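PDB 6I5S: bottromycin amidohydrolase from Streptomyces purpureus, which probably hydrolyses the amide of a thiazoline-bearing intermediate in bottromycin biosynthesis, acting as the gatekeeper enzyme of that pathway. Local coordinates for residues A[244-256]-A[318-332]. Residues are numbered along the deposited sequence; the frame is centred on the assembly and turned at random.
Sequences ERWDALADALRHH and EAERRGALVDRLGRI
From the pairing of Trp-246 with Arg-322 to that of Leu-253 with Arg-328, helix 245-254 runs in the same general direction as helix 318-332, their axes inclined at 40° and 10.6 Å apart at closest approach. The Trp-246 side chain is a knob among Glu-318, Arg-321, Arg-322 and Leu-325, CB facing Arg-321 NH1. Arg-322, its chain extended from CG to NE, lies across one indole face: CD stands 3.6 Å from the five-membered-ring centroid, a CH-pi contact, and the guanidinium plane is 17° from that of the ring. Glu-318 OE2 accepts from Arg-322 NE (2.9 Å) in the guanidinium plane, which probably limits rotation of that group, and also from Arg-321 NH1 (3.1 Å). A bend at chi3 (86°) turns Arg-321 side-on to Glu-318, while its NH1 forms a salt bridge to Asp-247 OD1 (3.0 Å) whose hydrogen bond is weak, completing a four-residue network. An alanine in place of Arg-322 would probably uncover that indole face and leave Glu-318 OE2 without its Arg-322 donor. Leu-325 fits among Trp-246, Leu-249, Ala-250 and Leu-253, its CD2 4.0 Å from Leu-253 CD1. Leu-253 answers among Leu-325, Arg-328, Leu-329 and Ile-332, pressing CD2 tightly on Ile-332 CD1 (3.5 Å), whose methyl also lies over the His-256 ring. Helix 273-280 touches Trp-246 and Leu-329, the latter's side chain about 13 Å from a zinc ion. These reciprocal insertions are knobs-into-holes packing of two helices in a dizinc amidohydrolase.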
loop_
_atom_site.group_PDB
_atom_site.type_symbol
_atom_site.label_atom_id
_atom_site.label_comp_id
_atom_site.label_asym_id
_atom_site.label_seq_id
_atom_site.Cartn_x
_atom_site.Cartn_y
_atom_site.Cartn_z
ATOM N N GLU A 244 15.570 23.131 7.034
ATOM C CA GLU A 244 16.791 22.413 6.715
ATOM C C GLU A 244 16.553 21.109 5.980
ATOM O O GLU A 244 17.533 20.520 5.514
ATOM C CB GLU A 244 17.576 22.097 7.993
ATOM C CG GLU A 244 18.113 23.298 8.710
ATOM C CD GLU A 244 18.833 22.923 10.006
ATOM O OE1 GLU A 244 18.658 21.780 10.478
ATOM O OE2 GLU A 244 19.582 23.767 10.549
ATOM N N ARG A 245 15.291 20.640 5.871
ATOM C CA ARG A 245 15.028 19.269 5.437
ATOM C C ARG A 245 15.572 18.983 4.048
ATOM O O ARG A 245 16.156 17.923 3.807
ATOM C CB ARG A 245 13.525 18.969 5.458
ATOM C CG ARG A 245 12.957 18.996 6.838
ATOM C CD ARG A 245 11.479 18.701 6.865
ATOM N NE ARG A 245 10.950 18.869 8.215
ATOM C CZ ARG A 245 9.670 19.042 8.486
ATOM N NH1 ARG A 245 8.786 19.061 7.490
ATOM N NH2 ARG A 245 9.279 19.196 9.745
ATOM N N TRP A 246 15.294 19.862 3.091
ATOM C CA TRP A 246 15.594 19.535 1.705
ATOM C C TRP A 246 17.059 19.800 1.377
ATOM O O TRP A 246 17.643 19.072 0.563
ATOM C CB TRP A 246 14.613 20.287 0.780
ATOM C CG TRP A 246 13.142 19.863 1.171
ATOM C CD1 TRP A 246 12.243 20.582 1.933
ATOM C CD2 TRP A 246 12.484 18.626 0.872
ATOM N NE1 TRP A 246 11.094 19.883 2.095
ATOM C CE2 TRP A 246 11.219 18.670 1.474
ATOM C CE3 TRP A 246 12.848 17.483 0.164
ATOM C CZ2 TRP A 246 10.341 17.635 1.392
ATOM C CZ3 TRP A 246 11.979 16.466 0.076
ATOM C CH2 TRP A 246 10.734 16.528 0.697
ATOM N N ASP A 247 17.670 20.800 2.036
ATOM C CA ASP A 247 19.123 20.940 2.028
ATOM C C ASP A 247 19.802 19.678 2.561
ATOM O O ASP A 247 20.811 19.222 2.019
ATOM C CB ASP A 247 19.540 22.141 2.887
ATOM C CG ASP A 247 19.139 23.474 2.287
ATOM O OD1 ASP A 247 18.728 23.525 1.104
ATOM O OD2 ASP A 247 19.249 24.483 3.010
ATOM N N ALA A 248 19.296 19.125 3.657
ATOM C CA ALA A 248 19.869 17.906 4.210
ATOM C C ALA A 248 19.705 16.735 3.246
ATOM O O ALA A 248 20.606 15.909 3.084
ATOM C CB ALA A 248 19.188 17.586 5.556
ATOM N N LEU A 249 18.570 16.644 2.587
ATOM C CA LEU A 249 18.409 15.573 1.612
ATOM C C LEU A 249 19.348 15.815 0.431
ATOM O O LEU A 249 20.022 14.888 -0.028
ATOM C CB LEU A 249 16.950 15.464 1.149
ATOM C CG LEU A 249 16.622 14.434 0.085
ATOM C CD1 LEU A 249 16.903 13.032 0.627
ATOM C CD2 LEU A 249 15.134 14.509 -0.422
ATOM N N ALA A 250 19.418 17.062 -0.066
ATOM C CA ALA A 250 20.363 17.374 -1.133
ATOM C C ALA A 250 21.792 16.986 -0.756
ATOM O O ALA A 250 22.518 16.416 -1.569
ATOM C CB ALA A 250 20.291 18.857 -1.473
ATOM N N ASP A 251 22.208 17.287 0.479
ATOM C CA ASP A 251 23.547 16.932 0.931
ATOM C C ASP A 251 23.737 15.421 0.957
ATOM O O ASP A 251 24.800 14.914 0.567
ATOM C CB ASP A 251 23.779 17.515 2.314
ATOM C CG ASP A 251 24.005 19.033 2.298
ATOM O OD1 ASP A 251 24.111 19.658 1.194
ATOM O OD2 ASP A 251 24.081 19.596 3.419
ATOM N N ALA A 252 22.734 14.689 1.450
ATOM C CA ALA A 252 22.820 13.237 1.486
ATOM C C ALA A 252 22.996 12.670 0.085
ATOM O O ALA A 252 23.818 11.775 -0.148
ATOM C CB ALA A 252 21.560 12.667 2.138
ATOM N N LEU A 253 22.224 13.178 -0.871
ATOM C CA LEU A 253 22.317 12.648 -2.220
ATOM C C LEU A 253 23.629 13.057 -2.870
ATOM O O LEU A 253 24.221 12.271 -3.611
ATOM C CB LEU A 253 21.121 13.119 -3.041
ATOM C CG LEU A 253 19.770 12.555 -2.585
ATOM C CD1 LEU A 253 18.594 13.231 -3.234
ATOM C CD2 LEU A 253 19.724 11.081 -2.876
ATOM N N ARG A 254 24.098 14.273 -2.581
ATOM C CA ARG A 254 25.415 14.704 -3.040
ATOM C C ARG A 254 26.467 13.671 -2.665
ATOM O O ARG A 254 27.341 13.345 -3.475
ATOM C CB ARG A 254 25.735 16.092 -2.450
ATOM C CG ARG A 254 27.202 16.505 -2.374
ATOM C CD ARG A 254 27.788 16.740 -3.715
ATOM N NE ARG A 254 29.111 17.355 -3.632
ATOM C CZ ARG A 254 30.225 16.701 -3.323
ATOM N NH1 ARG A 254 30.176 15.404 -3.057
ATOM N NH2 ARG A 254 31.392 17.344 -3.281
ATOM N N HIS A 255 26.384 13.111 -1.448
ATOM C CA HIS A 255 27.357 12.126 -0.981
ATOM C C HIS A 255 26.916 10.691 -1.241
ATOM O O HIS A 255 27.296 9.787 -0.492
ATOM C CB HIS A 255 27.650 12.333 0.508
ATOM C CG HIS A 255 28.297 13.651 0.818
ATOM N ND1 HIS A 255 29.597 13.950 0.454
ATOM C CD2 HIS A 255 27.821 14.752 1.447
ATOM C CE1 HIS A 255 29.890 15.181 0.841
ATOM N NE2 HIS A 255 28.831 15.688 1.451
ATOM N N HIS A 256 26.141 10.452 -2.295
ATOM C CA HIS A 256 25.637 9.117 -2.588
ATOM C C HIS A 256 26.087 8.669 -3.971
ATOM O O HIS A 256 26.078 9.460 -4.922
ATOM C CB HIS A 256 24.098 9.094 -2.482
ATOM C CG HIS A 256 23.504 7.732 -2.656
ATOM N ND1 HIS A 256 23.120 7.239 -3.884
ATOM C CD2 HIS A 256 23.255 6.748 -1.759
ATOM C CE1 HIS A 256 22.652 6.013 -3.736
ATOM N NE2 HIS A 256 22.723 5.692 -2.456
ATOM N N GLU A 318 11.660 26.548 -5.749
ATOM C CA GLU A 318 11.979 25.587 -4.692
ATOM C C GLU A 318 11.188 24.303 -4.879
ATOM O O GLU A 318 11.701 23.209 -4.627
ATOM C CB GLU A 318 11.688 26.196 -3.332
ATOM C CG GLU A 318 11.888 25.266 -2.141
ATOM C CD GLU A 318 13.309 24.793 -1.969
ATOM O OE1 GLU A 318 14.234 25.292 -2.677
ATOM O OE2 GLU A 318 13.513 23.940 -1.100
ATOM N N ALA A 319 9.937 24.413 -5.344
ATOM C CA ALA A 319 9.147 23.224 -5.636
ATOM C C ALA A 319 9.842 22.364 -6.688
ATOM O O ALA A 319 9.915 21.135 -6.549
ATOM C CB ALA A 319 7.741 23.642 -6.097
ATOM N N GLU A 320 10.330 23.003 -7.754
ATOM C CA GLU A 320 11.117 22.326 -8.795
ATOM C C GLU A 320 12.374 21.674 -8.216
ATOM O O GLU A 320 12.732 20.553 -8.596
ATOM C CB GLU A 320 11.507 23.301 -9.918
ATOM C CG GLU A 320 10.351 23.923 -10.627
ATOM C CD GLU A 320 9.592 22.927 -11.463
ATOM O OE1 GLU A 320 9.926 21.724 -11.416
ATOM O OE2 GLU A 320 8.659 23.348 -12.171
ATOM N N ARG A 321 13.067 22.360 -7.306
ATOM C CA ARG A 321 14.270 21.778 -6.724
ATOM C C ARG A 321 13.910 20.522 -5.936
ATOM O O ARG A 321 14.592 19.500 -6.022
ATOM C CB ARG A 321 14.986 22.782 -5.812
ATOM C CG ARG A 321 16.258 22.243 -5.187
ATOM C CD ARG A 321 16.883 23.262 -4.245
ATOM N NE ARG A 321 16.334 23.187 -2.885
ATOM C CZ ARG A 321 16.990 22.744 -1.810
ATOM N NH1 ARG A 321 16.385 22.744 -0.634
ATOM N NH2 ARG A 321 18.248 22.321 -1.893
ATOM N N ARG A 322 12.856 20.602 -5.132
ATOM C CA ARG A 322 12.456 19.438 -4.327
ATOM C C ARG A 322 11.977 18.301 -5.212
ATOM O O ARG A 322 12.289 17.128 -4.955
ATOM C CB ARG A 322 11.392 19.847 -3.330
ATOM C CG ARG A 322 11.909 20.893 -2.362
ATOM C CD ARG A 322 10.789 21.270 -1.415
ATOM N NE ARG A 322 11.168 22.385 -0.543
ATOM C CZ ARG A 322 10.368 22.904 0.383
ATOM N NH1 ARG A 322 9.150 22.410 0.573
ATOM N NH2 ARG A 322 10.786 23.908 1.127
ATOM N N GLY A 323 11.217 18.618 -6.272
ATOM C CA GLY A 323 10.789 17.565 -7.178
ATOM C C GLY A 323 11.957 16.812 -7.792
ATOM O O GLY A 323 11.908 15.581 -7.931
ATOM N N ALA A 324 13.021 17.545 -8.178
ATOM C CA ALA A 324 14.221 16.897 -8.702
ATOM C C ALA A 324 14.870 15.963 -7.678
ATOM O O ALA A 324 15.451 14.936 -8.057
ATOM C CB ALA A 324 15.233 17.943 -9.152
ATOM N N LEU A 325 14.833 16.318 -6.396
ATOM C CA LEU A 325 15.377 15.397 -5.385
ATOM C C LEU A 325 14.550 14.109 -5.301
ATOM O O LEU A 325 15.092 13.008 -5.174
ATOM C CB LEU A 325 15.455 16.102 -4.023
ATOM C CG LEU A 325 16.343 17.350 -3.961
ATOM C CD1 LEU A 325 16.172 18.044 -2.632
ATOM C CD2 LEU A 325 17.771 17.000 -4.192
ATOM N N VAL A 326 13.227 14.213 -5.378
ATOM C CA VAL A 326 12.408 13.006 -5.335
ATOM C C VAL A 326 12.605 12.191 -6.604
ATOM O O VAL A 326 12.600 10.952 -6.545
ATOM C CB VAL A 326 10.952 13.366 -5.077
ATOM C CG1 VAL A 326 10.060 12.145 -5.105
ATOM C CG2 VAL A 326 10.837 14.070 -3.750
ATOM N N ASP A 327 12.836 12.848 -7.758
ATOM C CA ASP A 327 13.190 12.102 -8.955
ATOM C C ASP A 327 14.439 11.253 -8.714
ATOM O O ASP A 327 14.528 10.108 -9.167
ATOM C CB ASP A 327 13.428 13.055 -10.126
ATOM C CG ASP A 327 12.148 13.719 -10.644
ATOM O OD1 ASP A 327 11.016 13.230 -10.378
ATOM O OD2 ASP A 327 12.289 14.720 -11.377
ATOM N N ARG A 328 15.446 11.831 -8.068
ATOM C CA ARG A 328 16.671 11.094 -7.744
ATOM C C ARG A 328 16.401 9.926 -6.808
ATOM O O ARG A 328 17.032 8.878 -6.938
ATOM C CB ARG A 328 17.715 12.031 -7.120
ATOM C CG ARG A 328 18.255 13.063 -8.160
ATOM C CD ARG A 328 19.411 13.890 -7.656
ATOM N NE ARG A 328 20.553 13.039 -7.384
ATOM C CZ ARG A 328 21.643 13.448 -6.761
ATOM N NH1 ARG A 328 21.728 14.707 -6.353
ATOM N NH2 ARG A 328 22.632 12.595 -6.544
ATOM N N LEU A 329 15.502 10.106 -5.842
ATOM C CA LEU A 329 15.063 8.981 -4.991
ATOM C C LEU A 329 14.484 7.848 -5.839
ATOM O O LEU A 329 14.766 6.657 -5.594
ATOM C CB LEU A 329 14.032 9.450 -3.968
ATOM C CG LEU A 329 14.507 10.426 -2.874
ATOM C CD1 LEU A 329 13.413 10.703 -1.872
ATOM C CD2 LEU A 329 15.693 9.878 -2.125
ATOM N N GLY A 330 13.717 8.195 -6.875
ATOM C CA GLY A 330 13.190 7.165 -7.744
ATOM C C GLY A 330 14.286 6.451 -8.490
ATOM O O GLY A 330 14.232 5.232 -8.661
ATOM N N ARG A 331 15.308 7.194 -8.956
ATOM C CA ARG A 331 16.433 6.534 -9.619
ATOM C C ARG A 331 17.203 5.641 -8.658
ATOM O O ARG A 331 17.725 4.600 -9.070
ATOM C CB ARG A 331 17.336 7.578 -10.294
ATOM C CG ARG A 331 16.609 8.290 -11.467
ATOM C CD ARG A 331 17.607 8.953 -12.396
ATOM N NE ARG A 331 18.170 10.173 -11.820
ATOM C CZ ARG A 331 17.540 11.341 -11.797
ATOM N NH1 ARG A 331 16.319 11.454 -12.311
ATOM N NH2 ARG A 331 18.132 12.394 -11.262
ATOM N N ILE A 332 17.250 6.000 -7.378
ATOM C CA ILE A 332 17.880 5.122 -6.381
ATOM C C ILE A 332 17.087 3.828 -6.229
ATOM O O ILE A 332 17.673 2.729 -6.200
ATOM C CB ILE A 332 18.019 5.836 -5.032
ATOM C CG1 ILE A 332 19.042 6.963 -5.144
ATOM C CG2 ILE A 332 18.444 4.819 -3.965
ATOM C CD1 ILE A 332 19.138 7.823 -3.916
#